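Cry23AA1 (Bacillus thuringiensis, PDB 4RHZ) is an aerolysin-family crystal toxin that forms a binary complex with Cry37Aa1, binds zinc and probably acts by forming membrane pores. Local coordinates at residues Glu16-Thr21 with Ala185-Ser190; Gln99-Gly104 with Ala116-Ser121; Val140-Pro143 with Tyr147-Ala150; Leu194-Pro199 with Leu203-Asp208. All coordinates share one frame; numbering follows the deposited sequence.

In the fold
The four contacts are spread along a very elongated, mostly beta protein. Contacts 1 and 4 share one end, their centres about 17 Å apart. They touch through Glu-16 OE1 and Tyr-197 OH, 2.6 Å apart in a probable hydrogen bond, and helix 191-197 of contact 4 directly follows strand 182-190 of contact 1. Contact 3 lies on the opposite side of the chain's centre, about 82 Å from contact 1 between centres. Contact 2 sits near the middle, about 45 Å from contact 3 between centres. It is closest to the zinc ion held by His-79, Glu-130 and His-132: the Ala-116 side chain is about 13 Å from the metal.

Contact 1 of 4, residues Glu16-Thr21 with Ala185-Ser190; sequences EVYGAT and AAVYVS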
loop_
_atom_site.group_PDB
_atom_site.type_symbol
_atom_site.label_atom_id
_atom_site.label_comp_id
_atom_site.label_asym_id
_atom_site.label_seq_id
_atom_site.Cartn_x
_atom_site.Cartn_y
_atom_site.Cartn_z
ATOM N N GLU A 16 18.660 -42.243 -11.510
ATOM C CA GLU A 16 20.053 -41.973 -11.284
ATOM C C GLU A 16 20.686 -43.039 -10.422
ATOM O O GLU A 16 21.833 -43.432 -10.666
ATOM C CB GLU A 16 20.292 -40.589 -10.649
ATOM C CG GLU A 16 20.099 -39.457 -11.713
ATOM C CD GLU A 16 20.349 -38.060 -11.156
ATOM O OE1 GLU A 16 20.484 -37.903 -9.905
ATOM O OE2 GLU A 16 20.452 -37.126 -11.982
ATOM N N VAL A 17 19.949 -43.501 -9.420
ATOM C CA VAL A 17 20.525 -44.345 -8.434
ATOM C C VAL A 17 20.581 -45.800 -8.910
ATOM O O VAL A 17 21.592 -46.477 -8.660
ATOM C CB VAL A 17 19.781 -44.238 -7.116
ATOM C CG1 VAL A 17 20.148 -45.432 -6.173
ATOM C CG2 VAL A 17 20.092 -42.866 -6.447
ATOM N N TYR A 18 19.533 -46.247 -9.607
ATOM C CA TYR A 18 19.375 -47.646 -9.991
ATOM C C TYR A 18 19.598 -47.882 -11.463
ATOM O O TYR A 18 19.620 -49.034 -11.899
ATOM C CB TYR A 18 17.964 -48.198 -9.586
ATOM C CG TYR A 18 17.830 -48.224 -8.081
ATOM C CD1 TYR A 18 18.586 -49.096 -7.327
ATOM C CD2 TYR A 18 17.046 -47.297 -7.407
ATOM C CE1 TYR A 18 18.540 -49.094 -5.953
ATOM C CE2 TYR A 18 17.003 -47.287 -6.027
ATOM C CZ TYR A 18 17.744 -48.213 -5.303
ATOM O OH TYR A 18 17.742 -48.216 -3.926
ATOM N N GLY A 19 19.710 -46.824 -12.260
ATOM C CA GLY A 19 19.799 -47.022 -13.730
ATOM C C GLY A 19 18.472 -47.429 -14.329
ATOM O O GLY A 19 18.414 -47.822 -15.484
ATOM N N ALA A 20 17.362 -47.302 -13.580
ATOM C CA ALA A 20 16.030 -47.582 -14.167
ATOM C C ALA A 20 15.802 -46.666 -15.350
ATOM O O ALA A 20 16.302 -45.579 -15.346
ATOM C CB ALA A 20 14.908 -47.381 -13.110
ATOM N N THR A 21 15.065 -47.107 -16.370
ATOM C CA THR A 21 14.751 -46.266 -17.513
ATOM C C THR A 21 13.279 -45.935 -17.543
ATOM O O THR A 21 12.863 -45.102 -18.314
ATOM C CB THR A 21 15.062 -46.959 -18.884
ATOM O OG1 THR A 21 14.526 -48.295 -18.905
ATOM C CG2 THR A 21 16.575 -46.966 -19.145
ATOM N N ALA A 185 13.943 -52.911 -9.400
ATOM C CA ALA A 185 13.948 -52.233 -8.060
ATOM C C ALA A 185 12.546 -52.072 -7.530
ATOM O O ALA A 185 11.637 -51.715 -8.276
ATOM C CB ALA A 185 14.670 -50.876 -8.114
ATOM N N ALA A 186 12.369 -52.355 -6.261
ATOM C CA ALA A 186 11.122 -52.158 -5.607
ATOM C C ALA A 186 11.424 -51.709 -4.215
ATOM O O ALA A 186 11.483 -52.534 -3.314
ATOM C CB ALA A 186 10.322 -53.438 -5.589
ATOM N N VAL A 187 11.609 -50.382 -4.042
ATOM C CA VAL A 187 12.095 -49.800 -2.785
ATOM C C VAL A 187 11.189 -48.651 -2.227
ATOM O O VAL A 187 10.355 -48.078 -2.932
ATOM C CB VAL A 187 13.506 -49.252 -3.002
ATOM C CG1 VAL A 187 14.543 -50.391 -3.458
ATOM C CG2 VAL A 187 13.473 -48.190 -4.076
ATOM N N TYR A 188 11.343 -48.334 -0.951
ATOM C CA TYR A 188 10.617 -47.253 -0.370
ATOM C C TYR A 188 11.576 -46.108 -0.183
ATOM O O TYR A 188 12.688 -46.325 0.318
ATOM C CB TYR A 188 10.132 -47.627 1.010
ATOM C CG TYR A 188 8.984 -48.556 1.014
ATOM C CD1 TYR A 188 7.701 -48.077 1.067
ATOM C CD2 TYR A 188 9.184 -49.952 1.023
ATOM C CE1 TYR A 188 6.608 -48.934 1.108
ATOM C CE2 TYR A 188 8.086 -50.825 1.088
ATOM C CZ TYR A 188 6.799 -50.320 1.108
ATOM O OH TYR A 188 5.697 -51.181 1.168
ATOM N N VAL A 189 11.122 -44.901 -0.546
ATOM C CA VAL A 189 11.957 -43.716 -0.474
ATOM C C VAL A 189 11.165 -42.626 0.220
ATOM O O VAL A 189 10.035 -42.367 -0.182
ATOM C CB VAL A 189 12.386 -43.249 -1.862
ATOM C CG1 VAL A 189 13.299 -42.025 -1.731
ATOM C CG2 VAL A 189 13.098 -44.412 -2.633
ATOM N N SER A 190 11.716 -42.135 1.342
ATOM C CA SER A 190 11.226 -41.011 2.146
ATOM C C SER A 190 11.304 -39.749 1.317
ATOM O O SER A 190 12.118 -39.644 0.414
ATOM C CB SER A 190 12.258 -40.701 3.237
ATOM O OG SER A 190 11.909 -41.232 4.487
#
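Tyr-18 reaches from the end of helix 6-18 to the side chains of Ala-185 and Val-187 on strand 182-190. The contacts are apolar. Ala-185 CB lies over one face of the Tyr-18 ring, displaced toward the rim and 4.1 Å from Tyr-18 CG. The opposite face is covered from within the helix, where Val-17 CG1 stands over the ring centre. The ring is thus held between an alanine of the strand and its own neighbour.

Further out, Val-187 approaches from the direction opposite to Tyr-18. Its two methyls divide the work. Val-187 CG2 meets Tyr-18 CE2 at 4.1 Å, and Val-187 CG1 packs against Tyr-18 OH at 3.9 Å. Val-187 CG1 is anti to its carbonyl carbon (chi1 -60°), which leaves CG2 between N and C and puts both methyls within range.

Gly-19, with positive phi, ends the helix directly after Tyr-18. Met-14, one turn earlier, also rests on Ala-185 and Val-187, so the helix meets the strand with two consecutive turns.

The two segments share neither a hydrogen bond nor a charge pair. Between them the helix end is held by apolar packing, without directional bonds.

Contact 2 of 4, residues Gln99-Gly104 with Ala116-Ser121; sequences QSFKFG and AEYNYS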
loop_
_atom_site.group_PDB
_atom_site.type_symbol
_atom_site.label_atom_id
_atom_site.label_comp_id
_atom_site.label_asym_id
_atom_site.label_seq_id
_atom_site.Cartn_x
_atom_site.Cartn_y
_atom_site.Cartn_z
ATOM N N GLN A 99 -5.539 -18.203 3.913
ATOM C CA GLN A 99 -4.976 -17.380 4.962
ATOM C C GLN A 99 -5.515 -15.936 5.007
ATOM O O GLN A 99 -5.694 -15.275 3.985
ATOM C CB GLN A 99 -3.473 -17.421 4.984
ATOM C CG GLN A 99 -3.002 -18.110 6.234
ATOM C CD GLN A 99 -2.714 -17.141 7.321
ATOM O OE1 GLN A 99 -2.137 -16.098 7.063
ATOM N NE2 GLN A 99 -3.099 -17.457 8.536
ATOM N N SER A 100 -5.773 -15.499 6.223
ATOM C CA SER A 100 -6.170 -14.137 6.473
ATOM C C SER A 100 -4.991 -13.355 7.013
ATOM O O SER A 100 -4.270 -13.830 7.869
ATOM C CB SER A 100 -7.339 -14.135 7.463
ATOM O OG SER A 100 -7.114 -13.114 8.399
ATOM N N PHE A 101 -4.783 -12.156 6.495
ATOM C CA PHE A 101 -3.707 -11.309 6.968
ATOM C C PHE A 101 -4.219 -9.920 7.524
ATOM O O PHE A 101 -5.114 -9.255 6.954
ATOM C CB PHE A 101 -2.727 -11.003 5.842
ATOM C CG PHE A 101 -2.267 -12.176 5.029
ATOM C CD1 PHE A 101 -3.043 -12.651 3.970
ATOM C CD2 PHE A 101 -0.995 -12.728 5.243
ATOM C CE1 PHE A 101 -2.615 -13.664 3.189
ATOM C CE2 PHE A 101 -0.551 -13.750 4.462
ATOM C CZ PHE A 101 -1.355 -14.233 3.427
ATOM N N LYS A 102 -3.583 -9.466 8.587
ATOM C CA LYS A 102 -3.877 -8.178 9.176
ATOM C C LYS A 102 -2.658 -7.327 8.944
ATOM O O LYS A 102 -1.622 -7.616 9.533
ATOM C CB LYS A 102 -4.105 -8.334 10.670
ATOM C CG LYS A 102 -5.320 -9.220 10.986
ATOM C CD LYS A 102 -6.691 -8.424 11.065
ATOM C CE LYS A 102 -7.888 -9.278 11.558
ATOM N NZ LYS A 102 -7.867 -9.485 13.047
ATOM N N PHE A 103 -2.764 -6.332 8.054
ATOM C CA PHE A 103 -1.646 -5.456 7.813
ATOM C C PHE A 103 -1.851 -4.077 8.475
ATOM O O PHE A 103 -2.961 -3.530 8.493
ATOM C CB PHE A 103 -1.389 -5.288 6.329
ATOM C CG PHE A 103 -0.989 -6.553 5.601
ATOM C CD1 PHE A 103 -1.673 -6.936 4.442
ATOM C CD2 PHE A 103 0.067 -7.322 6.028
ATOM C CE1 PHE A 103 -1.311 -8.099 3.716
ATOM C CE2 PHE A 103 0.442 -8.508 5.326
ATOM C CZ PHE A 103 -0.247 -8.889 4.160
ATOM N N GLY A 104 -0.783 -3.545 9.058
ATOM C CA GLY A 104 -0.758 -2.151 9.508
ATOM C C GLY A 104 0.077 -1.306 8.563
ATOM O O GLY A 104 0.701 -1.823 7.629
ATOM N N ALA A 116 -6.427 -14.747 1.359
ATOM C CA ALA A 116 -6.276 -15.381 0.062
ATOM C C ALA A 116 -6.119 -16.902 0.219
ATOM O O ALA A 116 -5.728 -17.398 1.290
ATOM C CB ALA A 116 -5.120 -14.756 -0.721
ATOM N N GLU A 117 -6.506 -17.598 -0.844
ATOM C CA GLU A 117 -6.310 -19.011 -0.968
ATOM C C GLU A 117 -4.996 -19.382 -1.691
ATOM O O GLU A 117 -4.800 -19.087 -2.866
ATOM C CB GLU A 117 -7.498 -19.733 -1.637
ATOM C CG GLU A 117 -7.457 -21.196 -1.065
ATOM C CD GLU A 117 -8.707 -21.953 -1.201
ATOM O OE1 GLU A 117 -8.655 -23.170 -0.927
ATOM O OE2 GLU A 117 -9.733 -21.358 -1.582
ATOM N N TYR A 118 -4.105 -20.002 -0.949
ATOM C CA TYR A 118 -2.897 -20.573 -1.530
ATOM C C TYR A 118 -2.983 -22.084 -1.836
ATOM O O TYR A 118 -3.043 -22.906 -0.917
ATOM C CB TYR A 118 -1.720 -20.262 -0.660
ATOM C CG TYR A 118 -1.480 -18.775 -0.637
ATOM C CD1 TYR A 118 -0.718 -18.161 -1.614
ATOM C CD2 TYR A 118 -2.079 -17.967 0.349
ATOM C CE1 TYR A 118 -0.498 -16.796 -1.586
ATOM C CE2 TYR A 118 -1.888 -16.589 0.361
ATOM C CZ TYR A 118 -1.110 -16.016 -0.581
ATOM O OH TYR A 118 -0.936 -14.642 -0.528
ATOM N N ASN A 119 -3.018 -22.393 -3.127
ATOM C CA ASN A 119 -2.877 -23.756 -3.602
ATOM C C ASN A 119 -1.389 -24.063 -3.919
ATOM O O ASN A 119 -0.819 -23.512 -4.867
ATOM C CB ASN A 119 -3.757 -23.984 -4.817
ATOM C CG ASN A 119 -3.547 -25.445 -5.455
ATOM O OD1 ASN A 119 -2.592 -26.215 -5.116
ATOM N ND2 ASN A 119 -4.406 -25.769 -6.414
ATOM N N TYR A 120 -0.776 -24.924 -3.117
ATOM C CA TYR A 120 0.698 -25.135 -3.182
ATOM C C TYR A 120 1.222 -25.717 -4.484
ATOM O O TYR A 120 2.389 -25.538 -4.811
ATOM C CB TYR A 120 1.203 -25.979 -2.023
ATOM C CG TYR A 120 1.089 -25.376 -0.635
ATOM C CD1 TYR A 120 0.021 -24.556 -0.270
ATOM C CD2 TYR A 120 2.010 -25.722 0.347
ATOM C CE1 TYR A 120 -0.092 -24.053 1.074
ATOM C CE2 TYR A 120 1.916 -25.220 1.643
ATOM C CZ TYR A 120 0.861 -24.402 1.989
ATOM O OH TYR A 120 0.791 -23.964 3.270
ATOM N N SER A 121 0.316 -26.287 -5.261
ATOM C CA SER A 121 0.645 -27.086 -6.446
ATOM C C SER A 121 0.594 -26.339 -7.760
ATOM O O SER A 121 0.891 -26.949 -8.827
ATOM C CB SER A 121 -0.291 -28.319 -6.510
ATOM O OG SER A 121 -0.152 -28.972 -5.215
#
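Phe-101 turns the edge of its ring to Tyr-118. The two side chains come from opposite directions. Phe-101 CZ is 3.9 Å from Tyr-118 CE2, which lies near the plane of the phenylalanine ring. Seen from Tyr-118, the approach is oblique. Tyr-118 OH, 4.0 Å from Phe-101 CZ, stands off the plane of that ring. Both residues have CG anti to the carbonyl carbon (chi1 -48° for Phe-101 and -65° for Tyr-118), and with these torsions Phe-101 CZ and Tyr-118 CE2 meet. The polar end of Tyr-118 is satisfied elsewhere: its OH hydrogen-bonds to Phe-218 O.

Next to the rings, Gln-99 and Ala-116 form an antiparallel hydrogen-bonded pair. Gln-99 N gives to Ala-116 O at 2.8 Å, and Ala-116 N returns a bond of 2.8 Å to Gln-99 O. Ala-116 lies on the same face as the two rings, while Ser-100, Lys-102, Glu-117 and Asn-119 are exposed. This polar and apolar alternation is consistent with the amphipathic insertion hairpin of aerolysin-family toxins. At the strand end, Asn-119 OD1 accepts from Ser-121 N in an Asx turn.

The hairpin of strands 96-105 and 111-119 packs on three other strands. Phe-101 rests on Pro-40 of strand 32-40 and Val-163 of strand 146-179. Tyr-118 rests on Val-38 of strand 32-40, Val-85 of strand 67-90 and the same Val-163.

Contact 3 of 4, residues Val140-Pro143 with Tyr147-Ala150; sequences VTIP and YVEA
Ile-142 O accepts a hydrogen bond from Asn-61 ND2, while the side chain of the same residue packs on Val-148. The Asn-61 amide nitrogen also makes a weak bond to Pro-143 O, so it ties down the end of strand 126-142 where the chain turns away.

The contact itself is apolar. Ile-142 CG1 lies 4.3 Å from Val-148 CB. With its chi2 of 169° the isoleucine is extended, and its CG1 branch runs along the valine instead of ending on it. Val-140, two residues earlier and on the same side of the strand, adds a methyl-to-methyl touch: Val-140 CG1 is 4.4 Å from Val-148 CG1. Val-148 thus faces two side chains of one strand. Its chi1 of 116° is far from a staggered value, so the exact placing of its methyls is best read with caution.

Strands 126-142 and 146-179 run roughly antiparallel here but do not pair with each other. Ile-142 and Val-148 have the nearest CA atoms of the segments, 6.8 Å apart. The two strands face each other in the curled, elongated beta architecture of the aerolysin family, with side chains filling the interior between them.

Each strand finds its backbone partners elsewhere. Val-140 and Ile-142 pair with Ser-69 and Val-67. Val-148 bonds to Val-59, and Glu-149 to Thr-232. Val-231 and Val-59 extend the apolar surroundings.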
loop_
_atom_site.group_PDB
_atom_site.type_symbol
_atom_site.label_atom_id
_atom_site.label_comp_id
_atom_site.label_asym_id
_atom_site.label_seq_id
_atom_site.Cartn_x
_atom_site.Cartn_y
_atom_site.Cartn_z
ATOM N N VAL A 140 -22.951 21.069 7.969
ATOM C CA VAL A 140 -22.056 22.056 8.527
ATOM C C VAL A 140 -22.811 23.349 8.841
ATOM O O VAL A 140 -23.777 23.717 8.163
ATOM C CB VAL A 140 -20.847 22.354 7.573
ATOM C CG1 VAL A 140 -21.324 22.774 6.213
ATOM C CG2 VAL A 140 -19.981 23.480 8.158
ATOM N N THR A 141 -22.330 24.029 9.865
ATOM C CA THR A 141 -22.821 25.346 10.203
ATOM C C THR A 141 -21.872 26.377 9.619
ATOM O O THR A 141 -20.699 26.415 9.989
ATOM C CB THR A 141 -22.874 25.499 11.718
ATOM O OG1 THR A 141 -23.814 24.557 12.232
ATOM C CG2 THR A 141 -23.316 26.924 12.109
ATOM N N ILE A 142 -22.388 27.182 8.710
ATOM C CA ILE A 142 -21.593 28.237 8.110
ATOM C C ILE A 142 -21.847 29.621 8.760
ATOM O O ILE A 142 -22.918 30.210 8.530
ATOM C CB ILE A 142 -21.910 28.367 6.626
ATOM C CG1 ILE A 142 -21.823 26.972 5.975
ATOM C CG2 ILE A 142 -20.960 29.376 5.999
ATOM C CD1 ILE A 142 -22.342 26.937 4.628
ATOM N N PRO A 143 -20.859 30.168 9.494
ATOM C CA PRO A 143 -21.086 31.498 10.029
ATOM C C PRO A 143 -21.433 32.515 8.961
ATOM O O PRO A 143 -21.272 32.269 7.784
ATOM C CB PRO A 143 -19.754 31.865 10.719
ATOM C CG PRO A 143 -19.194 30.508 11.149
ATOM C CD PRO A 143 -19.570 29.614 9.928
ATOM N N TYR A 147 -17.553 31.656 3.659
ATOM C CA TYR A 147 -17.777 30.499 2.838
ATOM C C TYR A 147 -17.018 29.304 3.385
ATOM O O TYR A 147 -16.093 29.418 4.221
ATOM C CB TYR A 147 -17.471 30.788 1.413
ATOM C CG TYR A 147 -16.017 31.004 1.092
ATOM C CD1 TYR A 147 -15.222 29.947 0.570
ATOM C CD2 TYR A 147 -15.437 32.276 1.237
ATOM C CE1 TYR A 147 -13.892 30.138 0.220
ATOM C CE2 TYR A 147 -14.126 32.491 0.908
ATOM C CZ TYR A 147 -13.351 31.412 0.398
ATOM O OH TYR A 147 -12.054 31.678 0.081
ATOM N N VAL A 148 -17.450 28.150 2.920
ATOM C CA VAL A 148 -16.907 26.904 3.340
ATOM C C VAL A 148 -16.480 26.167 2.039
ATOM O O VAL A 148 -17.169 26.237 0.982
ATOM C CB VAL A 148 -17.967 26.251 4.226
ATOM C CG1 VAL A 148 -18.494 25.026 3.721
ATOM C CG2 VAL A 148 -17.539 26.200 5.670
ATOM N N GLU A 149 -15.308 25.552 2.086
ATOM C CA GLU A 149 -14.914 24.594 1.047
ATOM C C GLU A 149 -14.876 23.239 1.733
ATOM O O GLU A 149 -14.060 23.064 2.679
ATOM C CB GLU A 149 -13.526 24.920 0.486
ATOM C CG GLU A 149 -13.564 25.822 -0.757
ATOM C CD GLU A 149 -12.236 26.518 -1.087
ATOM O OE1 GLU A 149 -11.189 26.135 -0.535
ATOM O OE2 GLU A 149 -12.234 27.480 -1.885
ATOM N N ALA A 150 -15.762 22.325 1.312
ATOM C CA ALA A 150 -15.771 20.986 1.889
ATOM C C ALA A 150 -15.142 20.105 0.793
ATOM O O ALA A 150 -15.700 19.975 -0.336
ATOM C CB ALA A 150 -17.201 20.493 2.273
#

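Contact 4 of 4, residues Leu194-Pro199 with Leu203-Asp208; sequences LADYNP and LTNKGD
Asp-196 and Asn-205 join the helix to the strand with a side-chain hydrogen bond. Asn-205 ND2 gives to Asp-196 OD1 at 3.0 Å, and the bond is nearly straight, with an N-H...O angle of 169°. The donor meets OD1 on its syn side, somewhat out of the carboxylate plane. The acceptor lies in the amide plane of Asn-205. A second, weak bond runs from the same ND2 to Asp-196 OD2 at 2.8 Å. The carboxylate and amide planes are 39° apart.

Beside this polar pair, Ala-195 presses its methyl onto the strand. Ala-195 CB is 3.7 Å from Leu-203 O and 3.9 Å from Leu-203 CB, and it also touches the backbone leading to Asn-205 N. Such a small side chain lets the helix come close to the strand backbone. Leu-194 adds a looser touch, with its CD1 4.4 Å from Leu-203 CD1.

The next shell supports the Asn-205 amide. Asn-205 CG is anti to its backbone N (chi1 -173°), which carries the amide across to Asp-196. The amide is held from its other end as well, because Asn-205 OD1 accepts from Gly-207 N at 3.0 Å. On the helix side, Asn-198 N bonds to Leu-194 O in the last turn. Further out, Leu-194 rests on Ile-10, and Leu-203 on Phe-213.

The bond from Gly-207 N to Asn-205 OD1 makes an Asx turn as the chain heads from strand 203-205 toward strand 211-235, its antiparallel partner in the large sheet. The Asn-205 side chain that forms the turn also holds helix 191-197.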
loop_
_atom_site.group_PDB
_atom_site.type_symbol
_atom_site.label_atom_id
_atom_site.label_comp_id
_atom_site.label_asym_id
_atom_site.label_seq_id
_atom_site.Cartn_x
_atom_site.Cartn_y
_atom_site.Cartn_z
ATOM N N LEU A 194 14.807 -37.918 -0.062
ATOM C CA LEU A 194 14.882 -37.086 -1.275
ATOM C C LEU A 194 15.573 -35.773 -0.932
ATOM O O LEU A 194 16.356 -35.272 -1.707
ATOM C CB LEU A 194 13.486 -36.782 -1.722
ATOM C CG LEU A 194 13.087 -36.814 -3.178
ATOM C CD1 LEU A 194 12.001 -35.797 -3.309
ATOM C CD2 LEU A 194 14.195 -36.598 -4.172
ATOM N N ALA A 195 15.272 -35.223 0.246
ATOM C CA ALA A 195 15.891 -33.951 0.664
ATOM C C ALA A 195 17.415 -34.138 0.885
ATOM O O ALA A 195 18.221 -33.317 0.442
ATOM C CB ALA A 195 15.175 -33.399 1.924
ATOM N N ASP A 196 17.822 -35.241 1.511
ATOM C CA ASP A 196 19.246 -35.572 1.559
ATOM C C ASP A 196 19.845 -35.760 0.180
ATOM O O ASP A 196 21.010 -35.417 -0.050
ATOM C CB ASP A 196 19.490 -36.850 2.363
ATOM C CG ASP A 196 19.107 -36.705 3.815
ATOM O OD1 ASP A 196 19.183 -35.568 4.322
ATOM O OD2 ASP A 196 18.711 -37.719 4.436
ATOM N N TYR A 197 19.086 -36.318 -0.758
ATOM C CA TYR A 197 19.669 -36.555 -2.075
ATOM C C TYR A 197 19.851 -35.271 -2.855
ATOM O O TYR A 197 20.814 -35.126 -3.626
ATOM C CB TYR A 197 18.791 -37.488 -2.861
ATOM C CG TYR A 197 19.345 -37.935 -4.192
ATOM C CD1 TYR A 197 20.355 -38.898 -4.247
ATOM C CD2 TYR A 197 18.822 -37.464 -5.392
ATOM C CE1 TYR A 197 20.868 -39.350 -5.456
ATOM C CE2 TYR A 197 19.316 -37.918 -6.641
ATOM C CZ TYR A 197 20.346 -38.871 -6.651
ATOM O OH TYR A 197 20.893 -39.365 -7.822
ATOM N N ASN A 198 18.888 -34.355 -2.731
ATOM C CA ASN A 198 18.890 -33.157 -3.599
ATOM C C ASN A 198 18.508 -31.941 -2.775
ATOM O O ASN A 198 17.338 -31.780 -2.429
ATOM C CB ASN A 198 17.919 -33.328 -4.741
ATOM C CG ASN A 198 17.986 -32.191 -5.727
ATOM O OD1 ASN A 198 18.456 -31.102 -5.396
ATOM N ND2 ASN A 198 17.543 -32.441 -6.955
ATOM N N PRO A 199 19.514 -31.106 -2.423
ATOM C CA PRO A 199 19.273 -30.045 -1.487
ATOM C C PRO A 199 18.665 -28.814 -2.216
ATOM O O PRO A 199 18.359 -27.823 -1.560
ATOM C CB PRO A 199 20.685 -29.750 -0.944
ATOM C CG PRO A 199 21.568 -29.824 -2.212
ATOM C CD PRO A 199 20.904 -31.050 -2.970
ATOM N N LEU A 203 13.352 -28.442 0.049
ATOM C CA LEU A 203 13.047 -29.401 1.116
ATOM C C LEU A 203 14.282 -29.646 1.940
ATOM O O LEU A 203 15.383 -29.786 1.380
ATOM C CB LEU A 203 12.635 -30.743 0.529
ATOM C CG LEU A 203 11.409 -30.715 -0.324
ATOM C CD1 LEU A 203 11.484 -31.868 -1.391
ATOM C CD2 LEU A 203 10.196 -30.809 0.620
ATOM N N THR A 204 14.074 -29.765 3.248
ATOM C CA THR A 204 15.147 -30.056 4.174
ATOM C C THR A 204 14.721 -31.205 5.109
ATOM O O THR A 204 13.565 -31.290 5.540
ATOM C CB THR A 204 15.499 -28.789 5.064
ATOM O OG1 THR A 204 14.289 -28.269 5.585
ATOM C CG2 THR A 204 16.190 -27.691 4.270
ATOM N N ASN A 205 15.675 -32.060 5.448
ATOM C CA ASN A 205 15.470 -33.205 6.353
ATOM C C ASN A 205 15.518 -32.639 7.748
ATOM O O ASN A 205 16.540 -32.134 8.171
ATOM C CB ASN A 205 16.651 -34.167 6.160
ATOM C CG ASN A 205 16.500 -35.479 6.907
ATOM O OD1 ASN A 205 15.662 -35.637 7.845
ATOM N ND2 ASN A 205 17.314 -36.476 6.456
ATOM N N LYS A 206 14.429 -32.691 8.483
ATOM C CA LYS A 206 14.481 -32.087 9.788
ATOM C C LYS A 206 14.689 -33.160 10.860
ATOM O O LYS A 206 14.569 -32.840 12.058
ATOM C CB LYS A 206 13.192 -31.269 10.067
ATOM C CG LYS A 206 13.093 -29.888 9.402
ATOM C CD LYS A 206 13.969 -28.801 10.095
ATOM C CE LYS A 206 15.276 -28.552 9.300
ATOM N NZ LYS A 206 16.547 -28.349 10.125
ATOM N N GLY A 207 14.975 -34.417 10.467
ATOM C CA GLY A 207 15.112 -35.506 11.456
ATOM C C GLY A 207 13.773 -36.180 11.767
ATOM O O GLY A 207 12.713 -35.668 11.405
ATOM N N ASP A 208 13.818 -37.340 12.417
ATOM C CA ASP A 208 12.612 -38.105 12.753
ATOM C C ASP A 208 11.810 -38.493 11.495
ATOM O O ASP A 208 10.652 -38.883 11.562
ATOM C CB ASP A 208 11.745 -37.372 13.793
ATOM C CG ASP A 208 12.095 -37.776 15.262
ATOM O OD1 ASP A 208 11.558 -38.812 15.758
ATOM O OD2 ASP A 208 12.896 -37.058 15.925
HETATM O O HOH W 1 15.969 -30.038 -0.968
#